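Local coordinates for protein diffuse adherence adhesin (Escherichia coli, PDB 4MEE) that mediates bacterial attachment to mammalian cells, autoaggregation and biofilm formation, its C-terminal piece here being the outer-membrane transport unit, at residues G151-N156 with E304-N309; T158-L163 with M347-D352; G238-A243 with T259-S264; G300-K305 with Q355-T360; T406-V411 with Q418-S423. One frame throughout, in Å; residues are numbered along the deposited sequence.

Contact 1: G151-N156 with E304-N309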
# COMPACT_ATOMS: atom_id res chain seq x y z
N GLY A 151 -8.94 19.16 2.30
CA GLY A 151 -7.73 18.39 2.20
C GLY A 151 -7.86 17.24 3.14
O GLY A 151 -7.46 16.14 2.85
N SER A 152 -8.45 17.50 4.28
CA SER A 152 -8.60 16.46 5.25
C SER A 152 -9.54 15.37 4.82
O SER A 152 -9.25 14.22 5.02
CB SER A 152 -9.11 17.08 6.52
OG SER A 152 -8.31 18.20 6.81
N TYR A 153 -10.67 15.72 4.25
CA TYR A 153 -11.58 14.69 3.85
C TYR A 153 -10.97 13.86 2.74
O TYR A 153 -11.07 12.66 2.76
CB TYR A 153 -12.86 15.29 3.34
CG TYR A 153 -13.78 15.78 4.40
CD1 TYR A 153 -14.55 14.90 5.13
CD2 TYR A 153 -13.92 17.13 4.64
CE1 TYR A 153 -15.40 15.35 6.09
CE2 TYR A 153 -14.76 17.59 5.60
CZ TYR A 153 -15.50 16.69 6.32
OH TYR A 153 -16.35 17.16 7.27
N ALA A 154 -10.36 14.54 1.79
CA ALA A 154 -9.81 13.92 0.61
C ALA A 154 -8.66 13.00 0.94
O ALA A 154 -8.44 12.02 0.28
CB ALA A 154 -9.32 14.98 -0.34
N THR A 155 -7.91 13.35 1.96
CA THR A 155 -6.85 12.50 2.40
C THR A 155 -7.28 11.23 3.10
O THR A 155 -6.69 10.19 2.89
CB THR A 155 -5.97 13.25 3.33
OG1 THR A 155 -5.69 14.50 2.71
CG2 THR A 155 -4.71 12.52 3.49
N ASN A 156 -8.29 11.29 3.93
CA ASN A 156 -8.71 10.10 4.61
C ASN A 156 -9.18 9.09 3.61
O ASN A 156 -9.03 7.91 3.78
CB ASN A 156 -9.80 10.42 5.57
CG ASN A 156 -9.27 11.10 6.78
OD1 ASN A 156 -8.06 11.16 6.98
ND2 ASN A 156 -10.15 11.61 7.60
N GLU A 304 -15.56 16.69 13.51
CA GLU A 304 -16.54 15.90 12.80
C GLU A 304 -16.16 14.47 12.52
O GLU A 304 -15.12 14.21 11.94
CB GLU A 304 -16.84 16.54 11.46
CG GLU A 304 -17.18 17.98 11.58
CD GLU A 304 -18.62 18.16 11.91
OE1 GLU A 304 -19.41 17.22 11.72
OE2 GLU A 304 -18.96 19.25 12.36
N LYS A 305 -17.05 13.56 12.84
CA LYS A 305 -16.76 12.15 12.69
C LYS A 305 -17.68 11.45 11.71
O LYS A 305 -18.87 11.69 11.70
CB LYS A 305 -16.89 11.47 14.02
CG LYS A 305 -16.36 12.34 15.14
CD LYS A 305 -15.93 11.49 16.31
CE LYS A 305 -17.09 10.66 16.80
NZ LYS A 305 -16.85 10.25 18.20
N TYR A 306 -17.09 10.54 10.95
CA TYR A 306 -17.78 9.73 9.95
C TYR A 306 -17.05 8.38 9.76
O TYR A 306 -16.05 8.15 10.41
CB TYR A 306 -17.87 10.50 8.63
CG TYR A 306 -16.58 10.88 8.00
CD1 TYR A 306 -15.84 11.93 8.47
CD2 TYR A 306 -16.14 10.22 6.89
CE1 TYR A 306 -14.69 12.27 7.89
CE2 TYR A 306 -14.98 10.55 6.31
CZ TYR A 306 -14.28 11.57 6.81
OH TYR A 306 -13.14 11.89 6.20
N ASN A 307 -17.55 7.51 8.87
CA ASN A 307 -16.89 6.22 8.60
C ASN A 307 -16.60 5.98 7.16
O ASN A 307 -17.38 6.36 6.33
CB ASN A 307 -17.81 5.06 8.88
CG ASN A 307 -18.53 5.19 10.17
OD1 ASN A 307 -19.72 4.93 10.24
ND2 ASN A 307 -17.82 5.58 11.22
N LEU A 308 -15.52 5.27 6.86
CA LEU A 308 -15.31 4.78 5.50
C LEU A 308 -15.13 3.27 5.54
O LEU A 308 -14.41 2.75 6.37
CB LEU A 308 -14.07 5.35 4.83
CG LEU A 308 -13.13 6.49 5.18
CD1 LEU A 308 -13.14 7.51 4.07
CD2 LEU A 308 -13.39 7.15 6.51
N ASN A 309 -15.80 2.55 4.66
CA ASN A 309 -15.54 1.12 4.64
C ASN A 309 -15.74 0.49 3.30
O ASN A 309 -16.40 1.02 2.45
CB ASN A 309 -16.29 0.36 5.72
CG ASN A 309 -17.69 0.87 5.94
OD1 ASN A 309 -18.61 0.58 5.18
ND2 ASN A 309 -17.86 1.61 7.02

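Contact 2: T158-L163 with M347-D352. Unlike the reference sequence in segment 158-163: Thr158 (reference Ala).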
# COMPACT_ATOMS: atom_id res chain seq x y z
N THR A 158 -7.96 8.73 0.59
CA THR A 158 -6.81 8.17 -0.06
C THR A 158 -6.15 7.11 0.76
O THR A 158 -5.77 6.09 0.24
CB THR A 158 -5.80 9.26 -0.21
OG1 THR A 158 -6.48 10.51 -0.09
CG2 THR A 158 -5.16 9.17 -1.54
N LEU A 159 -5.99 7.40 2.04
CA LEU A 159 -5.38 6.50 2.98
C LEU A 159 -6.21 5.28 3.17
O LEU A 159 -5.71 4.19 3.25
CB LEU A 159 -5.29 7.20 4.31
CG LEU A 159 -4.20 8.24 4.35
CD1 LEU A 159 -4.39 9.06 5.60
CD2 LEU A 159 -2.87 7.51 4.34
N ALA A 160 -7.51 5.47 3.21
CA ALA A 160 -8.39 4.40 3.49
C ALA A 160 -8.24 3.34 2.45
O ALA A 160 -8.39 2.18 2.75
CB ALA A 160 -9.79 4.92 3.46
N ASN A 161 -7.93 3.74 1.23
CA ASN A 161 -7.76 2.77 0.17
C ASN A 161 -6.35 2.25 -0.05
O ASN A 161 -6.17 1.17 -0.57
CB ASN A 161 -8.26 3.35 -1.13
CG ASN A 161 -9.68 3.77 -1.04
OD1 ASN A 161 -10.56 3.09 -1.51
ND2 ASN A 161 -9.92 4.92 -0.46
N SER A 162 -5.35 3.02 0.33
CA SER A 162 -4.01 2.54 0.14
C SER A 162 -3.36 2.11 1.43
O SER A 162 -2.21 1.72 1.43
CB SER A 162 -3.16 3.62 -0.49
OG SER A 162 -3.00 4.69 0.40
N LEU A 163 -4.07 2.21 2.54
CA LEU A 163 -3.45 1.85 3.81
C LEU A 163 -3.14 0.37 4.02
O LEU A 163 -2.14 0.04 4.64
CB LEU A 163 -4.28 2.39 4.97
CG LEU A 163 -3.53 2.96 6.17
CD1 LEU A 163 -2.10 3.31 5.80
CD2 LEU A 163 -4.26 4.16 6.74
N MET A 347 -9.67 -0.35 -5.67
CA MET A 347 -9.92 0.36 -4.42
C MET A 347 -11.40 0.73 -4.31
O MET A 347 -11.88 1.64 -4.99
CB MET A 347 -9.03 1.61 -4.33
CG MET A 347 -7.54 1.32 -4.33
SD MET A 347 -6.52 2.81 -4.33
CE MET A 347 -4.87 2.10 -4.38
N GLY A 348 -12.12 0.01 -3.45
CA GLY A 348 -13.57 0.20 -3.33
C GLY A 348 -14.06 0.65 -1.96
O GLY A 348 -15.20 0.37 -1.59
N VAL A 349 -13.21 1.34 -1.22
CA VAL A 349 -13.59 1.91 0.08
C VAL A 349 -14.16 3.31 -0.15
O VAL A 349 -13.47 4.20 -0.65
CB VAL A 349 -12.41 1.96 1.07
CG1 VAL A 349 -12.84 2.61 2.39
CG2 VAL A 349 -11.87 0.57 1.34
N THR A 350 -15.43 3.48 0.23
CA THR A 350 -16.12 4.76 0.09
C THR A 350 -16.52 5.31 1.45
O THR A 350 -16.82 4.55 2.37
CB THR A 350 -17.38 4.64 -0.79
OG1 THR A 350 -18.11 3.47 -0.44
CG2 THR A 350 -17.00 4.58 -2.26
N PRO A 351 -16.52 6.65 1.59
CA PRO A 351 -16.86 7.31 2.83
C PRO A 351 -18.36 7.43 2.97
O PRO A 351 -19.09 7.30 1.98
CB PRO A 351 -16.27 8.72 2.66
CG PRO A 351 -15.73 8.77 1.27
CD PRO A 351 -16.29 7.62 0.52
N ASP A 352 -18.81 7.66 4.19
CA ASP A 352 -20.18 8.04 4.45
C ASP A 352 -20.38 9.42 3.86
O ASP A 352 -19.43 10.18 3.73
CB ASP A 352 -20.45 8.12 5.95
CG ASP A 352 -20.83 6.79 6.55
OD1 ASP A 352 -21.00 5.80 5.80
OD2 ASP A 352 -20.98 6.73 7.79

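Contact 3: G238-A243 with T259-S264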
# COMPACT_ATOMS: atom_id res chain seq x y z
N GLY A 238 -5.06 -10.11 8.30
CA GLY A 238 -5.85 -9.12 9.01
C GLY A 238 -4.93 -8.02 9.44
O GLY A 238 -3.74 -8.23 9.47
N GLY A 239 -5.44 -6.84 9.78
CA GLY A 239 -4.54 -5.75 10.18
C GLY A 239 -5.23 -4.64 10.94
O GLY A 239 -6.43 -4.60 10.99
N TYR A 240 -4.45 -3.76 11.55
CA TYR A 240 -4.99 -2.60 12.21
C TYR A 240 -4.07 -1.47 11.85
O TYR A 240 -2.87 -1.64 11.91
CB TYR A 240 -4.97 -2.77 13.71
CG TYR A 240 -4.99 -1.47 14.43
CD1 TYR A 240 -6.14 -0.72 14.48
CD2 TYR A 240 -3.87 -0.98 15.04
CE1 TYR A 240 -6.17 0.47 15.11
CE2 TYR A 240 -3.89 0.22 15.67
CZ TYR A 240 -5.05 0.93 15.70
OH TYR A 240 -5.10 2.11 16.32
N ALA A 241 -4.60 -0.32 11.50
CA ALA A 241 -3.73 0.77 11.10
C ALA A 241 -4.24 2.07 11.60
O ALA A 241 -5.38 2.17 11.91
CB ALA A 241 -3.69 0.84 9.61
N ASN A 242 -3.39 3.08 11.64
CA ASN A 242 -3.86 4.36 12.10
C ASN A 242 -3.08 5.55 11.54
O ASN A 242 -1.89 5.46 11.41
CB ASN A 242 -3.82 4.38 13.61
CG ASN A 242 -3.22 5.64 14.12
OD1 ASN A 242 -2.19 6.07 13.61
ND2 ASN A 242 -3.87 6.26 15.08
N ALA A 243 -3.73 6.67 11.26
CA ALA A 243 -3.00 7.79 10.69
C ALA A 243 -3.46 9.13 11.19
O ALA A 243 -4.57 9.28 11.61
CB ALA A 243 -3.14 7.75 9.21
N THR A 259 -7.75 12.49 11.38
CA THR A 259 -7.22 11.26 11.94
C THR A 259 -8.02 10.08 11.50
O THR A 259 -9.17 10.21 11.16
CB THR A 259 -7.32 11.30 13.44
OG1 THR A 259 -8.60 10.79 13.83
CG2 THR A 259 -7.22 12.70 13.89
N LEU A 260 -7.42 8.89 11.53
CA LEU A 260 -8.10 7.73 10.98
C LEU A 260 -7.64 6.44 11.63
O LEU A 260 -6.46 6.23 11.80
CB LEU A 260 -7.80 7.72 9.50
CG LEU A 260 -8.29 6.65 8.57
CD1 LEU A 260 -9.73 6.89 8.22
CD2 LEU A 260 -7.43 6.83 7.36
N ASP A 261 -8.57 5.57 12.02
CA ASP A 261 -8.25 4.29 12.63
C ASP A 261 -9.01 3.28 11.87
O ASP A 261 -10.17 3.47 11.63
CB ASP A 261 -8.81 4.24 14.02
CG ASP A 261 -7.82 4.67 15.03
OD1 ASP A 261 -6.94 3.86 15.35
OD2 ASP A 261 -7.92 5.82 15.49
N GLY A 262 -8.38 2.18 11.49
CA GLY A 262 -9.05 1.24 10.61
C GLY A 262 -8.73 -0.19 10.95
O GLY A 262 -7.87 -0.43 11.76
N TYR A 263 -9.44 -1.12 10.32
CA TYR A 263 -9.22 -2.55 10.51
C TYR A 263 -9.41 -3.27 9.19
O TYR A 263 -10.14 -2.80 8.35
CB TYR A 263 -10.20 -3.10 11.52
CG TYR A 263 -9.96 -2.63 12.92
CD1 TYR A 263 -9.21 -3.38 13.79
CD2 TYR A 263 -10.49 -1.44 13.35
CE1 TYR A 263 -8.98 -2.95 15.05
CE2 TYR A 263 -10.26 -0.99 14.61
CZ TYR A 263 -9.51 -1.76 15.45
OH TYR A 263 -9.28 -1.33 16.71
N SER A 264 -8.76 -4.42 9.00
CA SER A 264 -8.95 -5.17 7.76
C SER A 264 -8.97 -6.67 7.99
O SER A 264 -8.47 -7.16 8.98
CB SER A 264 -7.87 -4.82 6.75
OG SER A 264 -6.78 -5.71 6.84

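Contact 4: G300-K305 with Q355-T360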
# COMPACT_ATOMS: atom_id res chain seq x y z
N GLY A 300 -10.24 25.46 15.65
CA GLY A 300 -11.15 26.38 16.29
C GLY A 300 -12.59 25.96 16.17
O GLY A 300 -13.47 26.61 16.72
N LEU A 301 -12.83 24.87 15.44
CA LEU A 301 -14.18 24.40 15.20
C LEU A 301 -14.32 23.01 15.73
O LEU A 301 -13.35 22.28 15.87
CB LEU A 301 -14.46 24.39 13.72
CG LEU A 301 -13.54 25.42 13.10
CD1 LEU A 301 -14.10 25.86 11.77
CD2 LEU A 301 -13.42 26.61 14.02
N GLU A 302 -15.55 22.65 16.04
CA GLU A 302 -15.83 21.39 16.64
C GLU A 302 -15.47 20.30 15.66
O GLU A 302 -15.34 20.55 14.47
CB GLU A 302 -17.30 21.33 17.00
CG GLU A 302 -17.88 19.95 16.90
CD GLU A 302 -18.90 19.71 17.96
OE1 GLU A 302 -18.71 18.77 18.75
OE2 GLU A 302 -19.89 20.47 18.02
N GLU A 303 -15.30 19.09 16.15
CA GLU A 303 -14.77 18.02 15.35
C GLU A 303 -15.81 17.13 14.73
O GLU A 303 -16.78 16.79 15.37
CB GLU A 303 -13.89 17.17 16.20
CG GLU A 303 -13.28 16.05 15.44
CD GLU A 303 -13.07 14.91 16.36
OE1 GLU A 303 -14.08 14.41 16.89
OE2 GLU A 303 -11.91 14.54 16.59
N GLU A 304 -15.56 16.69 13.51
CA GLU A 304 -16.54 15.90 12.80
C GLU A 304 -16.16 14.47 12.52
O GLU A 304 -15.12 14.21 11.94
CB GLU A 304 -16.84 16.54 11.46
CG GLU A 304 -17.18 17.98 11.58
CD GLU A 304 -18.62 18.16 11.91
OE1 GLU A 304 -19.41 17.22 11.72
OE2 GLU A 304 -18.96 19.25 12.36
N LYS A 305 -17.05 13.56 12.84
CA LYS A 305 -16.76 12.15 12.69
C LYS A 305 -17.68 11.45 11.71
O LYS A 305 -18.87 11.69 11.70
CB LYS A 305 -16.89 11.47 14.02
CG LYS A 305 -16.36 12.34 15.14
CD LYS A 305 -15.93 11.49 16.31
CE LYS A 305 -17.09 10.66 16.80
NZ LYS A 305 -16.85 10.25 18.20
N GLN A 355 -22.68 15.41 6.77
CA GLN A 355 -23.04 16.82 6.93
C GLN A 355 -22.38 17.41 8.17
O GLN A 355 -22.40 16.81 9.25
CB GLN A 355 -24.55 16.98 7.00
CG GLN A 355 -25.01 18.42 7.09
CD GLN A 355 -26.48 18.59 6.80
OE1 GLN A 355 -27.32 17.87 7.33
NE2 GLN A 355 -26.81 19.56 5.95
N GLU A 356 -21.81 18.60 8.01
CA GLU A 356 -21.08 19.25 9.09
C GLU A 356 -21.95 20.12 9.97
O GLU A 356 -23.13 20.32 9.69
CB GLU A 356 -19.96 20.10 8.51
CG GLU A 356 -18.77 19.31 8.02
CD GLU A 356 -17.67 20.22 7.53
OE1 GLU A 356 -16.90 20.73 8.37
OE2 GLU A 356 -17.58 20.42 6.30
N ASP A 357 -21.34 20.65 11.02
CA ASP A 357 -22.02 21.52 11.96
C ASP A 357 -22.59 22.72 11.23
O ASP A 357 -23.59 23.29 11.65
CB ASP A 357 -21.04 21.98 13.02
CG ASP A 357 -21.60 21.84 14.42
OD1 ASP A 357 -22.61 21.13 14.59
OD2 ASP A 357 -21.01 22.43 15.35
N ASN A 358 -21.93 23.11 10.14
CA ASN A 358 -22.35 24.29 9.39
C ASN A 358 -23.37 23.99 8.30
O ASN A 358 -23.86 24.89 7.63
CB ASN A 358 -21.15 25.04 8.82
CG ASN A 358 -20.05 24.11 8.33
OD1 ASN A 358 -20.20 23.42 7.32
ND2 ASN A 358 -18.93 24.09 9.05
N GLY A 359 -23.70 22.71 8.15
CA GLY A 359 -24.70 22.28 7.19
C GLY A 359 -24.10 21.88 5.87
O GLY A 359 -24.81 21.61 4.92
N THR A 360 -22.77 21.86 5.80
CA THR A 360 -22.10 21.51 4.57
C THR A 360 -22.00 20.01 4.46
O THR A 360 -21.44 19.36 5.35
CB THR A 360 -20.68 22.08 4.52
OG1 THR A 360 -20.64 23.32 5.23
CG2 THR A 360 -20.26 22.30 3.08

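Contact 5: T406-V411 with Q418-S423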
# COMPACT_ATOMS: atom_id res chain seq x y z
N THR A 406 -6.48 5.09 -12.27
CA THR A 406 -7.62 5.39 -13.11
C THR A 406 -8.40 6.62 -12.64
O THR A 406 -8.87 7.42 -13.46
CB THR A 406 -8.54 4.16 -13.26
OG1 THR A 406 -7.81 3.13 -13.93
CG2 THR A 406 -9.77 4.49 -14.08
N HIS A 407 -8.52 6.80 -11.33
CA HIS A 407 -9.12 8.02 -10.77
C HIS A 407 -8.09 8.80 -9.97
O HIS A 407 -6.99 8.33 -9.73
CB HIS A 407 -10.28 7.69 -9.84
CG HIS A 407 -11.37 6.88 -10.47
ND1 HIS A 407 -11.13 5.71 -11.15
CD2 HIS A 407 -12.71 7.07 -10.50
CE1 HIS A 407 -12.27 5.21 -11.58
NE2 HIS A 407 -13.25 6.02 -11.20
N GLU A 408 -8.47 9.99 -9.52
CA GLU A 408 -7.67 10.69 -8.55
C GLU A 408 -8.57 11.05 -7.37
O GLU A 408 -9.68 11.54 -7.55
CB GLU A 408 -6.90 11.88 -9.18
CG GLU A 408 -7.51 13.27 -9.08
CD GLU A 408 -6.92 14.24 -10.10
OE1 GLU A 408 -6.51 15.35 -9.70
OE2 GLU A 408 -6.87 13.89 -11.29
N PHE A 409 -8.09 10.76 -6.16
CA PHE A 409 -8.92 10.89 -4.97
C PHE A 409 -9.21 12.33 -4.59
O PHE A 409 -8.37 13.20 -4.74
CB PHE A 409 -8.32 10.10 -3.80
CG PHE A 409 -8.50 8.62 -3.93
CD1 PHE A 409 -9.77 8.08 -4.15
CD2 PHE A 409 -7.42 7.76 -3.85
CE1 PHE A 409 -9.95 6.72 -4.27
CE2 PHE A 409 -7.60 6.39 -3.96
CZ PHE A 409 -8.87 5.87 -4.18
N GLY A 410 -10.44 12.57 -4.13
CA GLY A 410 -10.88 13.92 -3.88
C GLY A 410 -12.16 14.05 -3.10
O GLY A 410 -12.55 13.15 -2.36
N VAL A 411 -12.83 15.19 -3.28
CA VAL A 411 -14.00 15.50 -2.48
C VAL A 411 -15.07 16.28 -3.26
O VAL A 411 -14.75 17.17 -4.05
CB VAL A 411 -13.57 16.20 -1.16
CG1 VAL A 411 -13.30 17.69 -1.37
CG2 VAL A 411 -14.58 15.95 -0.06
N GLN A 418 -15.95 20.20 -7.01
CA GLN A 418 -15.03 19.14 -6.63
C GLN A 418 -13.65 19.70 -6.37
O GLN A 418 -13.28 20.74 -6.91
CB GLN A 418 -14.95 18.07 -7.71
CG GLN A 418 -16.06 17.05 -7.66
CD GLN A 418 -15.92 15.99 -8.74
OE1 GLN A 418 -15.25 16.20 -9.75
NE2 GLN A 418 -16.56 14.85 -8.53
N LEU A 419 -12.90 19.00 -5.54
CA LEU A 419 -11.47 19.24 -5.37
C LEU A 419 -10.78 17.89 -5.35
O LEU A 419 -11.28 16.94 -4.73
CB LEU A 419 -11.18 20.02 -4.08
CG LEU A 419 -11.70 21.47 -3.99
CD1 LEU A 419 -11.51 22.05 -2.60
CD2 LEU A 419 -11.06 22.37 -5.04
N LEU A 420 -9.65 17.79 -6.05
CA LEU A 420 -8.97 16.51 -6.21
C LEU A 420 -7.48 16.61 -5.86
O LEU A 420 -6.91 17.70 -5.82
CB LEU A 420 -9.17 15.97 -7.63
CG LEU A 420 -10.58 16.00 -8.25
CD1 LEU A 420 -10.54 15.77 -9.76
CD2 LEU A 420 -11.53 15.03 -7.58
N SER A 421 -6.86 15.47 -5.59
CA SER A 421 -5.47 15.42 -5.19
C SER A 421 -4.79 14.40 -6.07
O SER A 421 -4.84 13.20 -5.79
CB SER A 421 -5.37 14.99 -3.74
OG SER A 421 -5.88 13.68 -3.61
N GLY A 422 -4.14 14.88 -7.12
CA GLY A 422 -3.83 14.05 -8.28
C GLY A 422 -2.44 13.48 -8.45
O GLY A 422 -1.46 14.20 -8.64
N SER A 423 -2.36 12.16 -8.41
CA SER A 423 -1.15 11.47 -8.72
C SER A 423 -1.59 10.35 -9.63
O SER A 423 -1.57 9.18 -9.26
CB SER A 423 -0.53 10.94 -7.44
OG SER A 423 -0.90 11.80 -6.38

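Contact 1: G151-N156 with E304-N309
Helix 151-156, which presents Tyr153 and Asn156, runs at 28° to the N-to-C direction of strand 304-309, which presents Tyr306 and Leu308, and the two short axes come within 11.1 Å of each other. This is the translocator β-barrel of an autotransporter, with the N-terminal helix threaded through its pore and held by residues that point inward from the strands. The wide spacing is bridged mainly by two tyrosines. Tyr306 reaches from the wall toward the helix with its CG set between the backbone N and the carbonyl carbon (chi1 61°), which carries the hydroxyl end of its ring to Tyr153 and Asn156. The two rings meet obliquely, their centroids 5.5 Å apart and their planes at 37°. The nearest carbons are Tyr153 CE1 and Tyr306 CE1, 3.6 Å apart. Tyr306 OH lies near Tyr153 CD1 as well. At one end of the interface the hydroxyl of Tyr153 sits by Glu304 CB; the carboxylate of Glu304 is engaged elsewhere, by the backbone N of Asp357. At the other end Leu308 CD1 lies 4.1 Å from Asn156 O, and Leu308 also touches Leu260 of strand 255-272, two strands along the wall. The polar link between helix and wall is a weak hydrogen bond from Asn156 ND2 to Tyr306 OH, 3.3 Å long.

Contact 2: T158-L163 with M347-D352
The C-terminal turn of the pore helix is fastened to the barrel wall where Ala160 and Asn161 face Met347 and Val349 of strand 333-355. Helix 158-162 and strand 347-351 run in broadly opposed directions, at 145°, with their axes 8.2 Å apart at closest approach. Asn161 carries most of the contact. Its side chain projects directly at the strand and the carbonyl oxygen OD1 accepts a hydrogen bond from Val349 N, 3.2 Å away, the donor tilted 25° from the carbonyl plane. An amide side chain thereby takes up a main-chain N-H of the wall within a buried interface. The CB of Asn161 has apolar company instead. The extended Met347 chain passes Asn161, with CB and SD both 3.7 Å from Asn161 CB, and its terminal CE lies near Asn161 O. The Asn161 and Val349 side chains slide past each other in opposite directions, Val349 CB coming to 3.4 Å from Asn161 OD1, while Val349 CG1, anti to the backbone N (chi1 178°), turns to the helix and meets Ala160 CB at 4.0 Å. Leu308 touches both Ala160 and Val349, and Phe409, from a nearby loop, touches Met347. Within the helix, Ser162 OG donates to Thr158 O. A helix pinned to inward-facing wall residues by a side-chain-to-backbone bond and a few apolar contacts is characteristic of the autotransporter translocator, whose β-barrel holds a helix in its pore.

Contact 3: G238-A243 with T259-S264
Ala243 and Leu260, Ala241 and Gly262, and Gly239 and Ser264 form the hydrogen-bonded pairs of an antiparallel ladder whose short axes approach to 4.7 Å. Each pair is closed by two backbone bonds, six in all. The shortest, from Ala243 N to Leu260 O, measures 2.8 Å. The longest, from Ala241 N to Gly262 O, measures 3.3 Å. The face that carries Ala241, Ala243, Leu260 and Ser264 is the tight one: its residues are small or apolar and buried, and the pore segment lies directly against them. Leu159 of the helix touches both Ala243 and Leu260, and Phe164 rests on Ala241 and Ser264.

The opposite face, with Tyr240, Asn242, Asp261 and Tyr263, is looser and more open, Tyr263 being exposed. Here the cross-strand side-chain contacts are made by polar and aromatic groups. Tyr240 has CG anti to the backbone N (chi1 157°), and its ring leans diagonally over the neighbouring strand until OH donates to Asp261 OD1 at 2.7 Å. That oxygen lies at the ring edge, near the ring plane, and the carboxylate is turned by only 21° from the ring. Tyr263 offers one face to Tyr240 CD1, offset toward the rim, 3.7 Å from Tyr263 CE1. Asn242 CB sits beside Asp261 OD1. The pair is a hairpin of the antiparallel meander of an outer-membrane β-barrel, its outward tyrosines probably lying near the membrane boundary, in the aromatic girdle.

Contact 4: G300-K305 with Q355-T360
Glu304 and Asp357 join the start of strand 303-327 to the β-hairpin loop that follows strand 333-355, at the rim of the barrel. Across the contact the single hydrogen bond falls on one carboxylate: Asp357 N donates to Glu304 OE2 over 3.1 Å, approaching from above the carboxylate plane. Glu304 has its chain bent at chi2 (-84°), which swings the carboxylate over to the loop. The loop is itself ordered by hydrogen bonds. A type I turn runs from Glu356 to Gly359, closed by Gly359 N to Glu356 O at 2.9 Å, while Glu356 N bonds to Thr360 O. With Gly359 at positive phi, this is a type I turn with a G1 bulge. Gln355 NE2 donates to Gly359 O, 3.0 Å away.

Van der Waals contact is modest. The Glu304 and Glu356 side chains cross at about a right angle, their CG atoms touching, and Glu304 OE2 also touches Asp357 CB. The charged groups that meet across the contact are carboxylates. Glu356 turns its own to Arg147, its salt-bridge partner. The like charges of Glu302 and Asp357 are probably screened by solvent, and may raise the pKa of one of the acids; Glu302 OE2 and Asp357 OD2 stand 3.5 Å apart with their carboxylate planes nearly perpendicular.

Contact 5: T406-V411 with Q418-S423
Phe409 O is gripped twice by Ser421, by the backbone N at 2.9 Å and by the hydroxyl OG at 2.8 Å. The two donors come from different directions, N almost along the C=O axis and OG from above the carbonyl plane. The hydroxyl arrives there because OG stands between the backbone N and the carbonyl carbon of Ser421 (chi1 63°). Further along, Val411 and Leu419 make a hydrogen-bonded pair, with Val411 N to Leu419 O at 2.8 Å and Leu419 N to Val411 O at 3.0 Å. Their side chains lie side by side, and Val411 CG1 rests on Leu419 CB. Gly410 pairs with Leu420 without hydrogen bonds between them, and Leu420 CD2 approaches Gly410 CA at 3.9 Å. Glu408 crosses Leu420 at about a right angle, its CG 3.5 Å from Leu420 CB, while OE1 lies close to Gly422 CA.

These residues make up the hairpin of strands 410-413 and 418-420, which belongs to the long loop between barrel strands 397-405 and 425-436, probably on the extracellular side. Further residues position it. The Glu408 carboxylate is drawn to Arg424 in a salt bridge through OE2. Strand 361-365 continues the small sheet, Val362 touching Val411 and Ala365 touching Leu420, and Gly410 is bonded to Ala365 through the backbone. Inward, Phe409 turns its ring away from the hairpin onto Met157, Thr158 and Asn161 of the pore helix, and Leu419 touches Asn150 near the start of that helix.

Overall arrangement
Contacts 1 and 2 are the buried ones, holding successive turns of helix 149-162 to the neighbouring strands 303-327 and 333-355; Leu308 packs against Pro351 between them. Contact 1 relies on aromatic packing and a weak amide-hydroxyl bond, whereas contact 2 uses an amide-to-backbone bond with apolar neighbours. Contact 3, a partly buried ladder with one face to the pore and one outward, meets the same helix from another side of the pore through Leu159. Contact 4 shares Glu304 and Lys305 with contact 1 but lies at the surface and is dominated by carboxylates. Contact 5 is partly buried: a loop hairpin that reaches contact 2 through Phe409 and contact 1 through Val411 and Gly410.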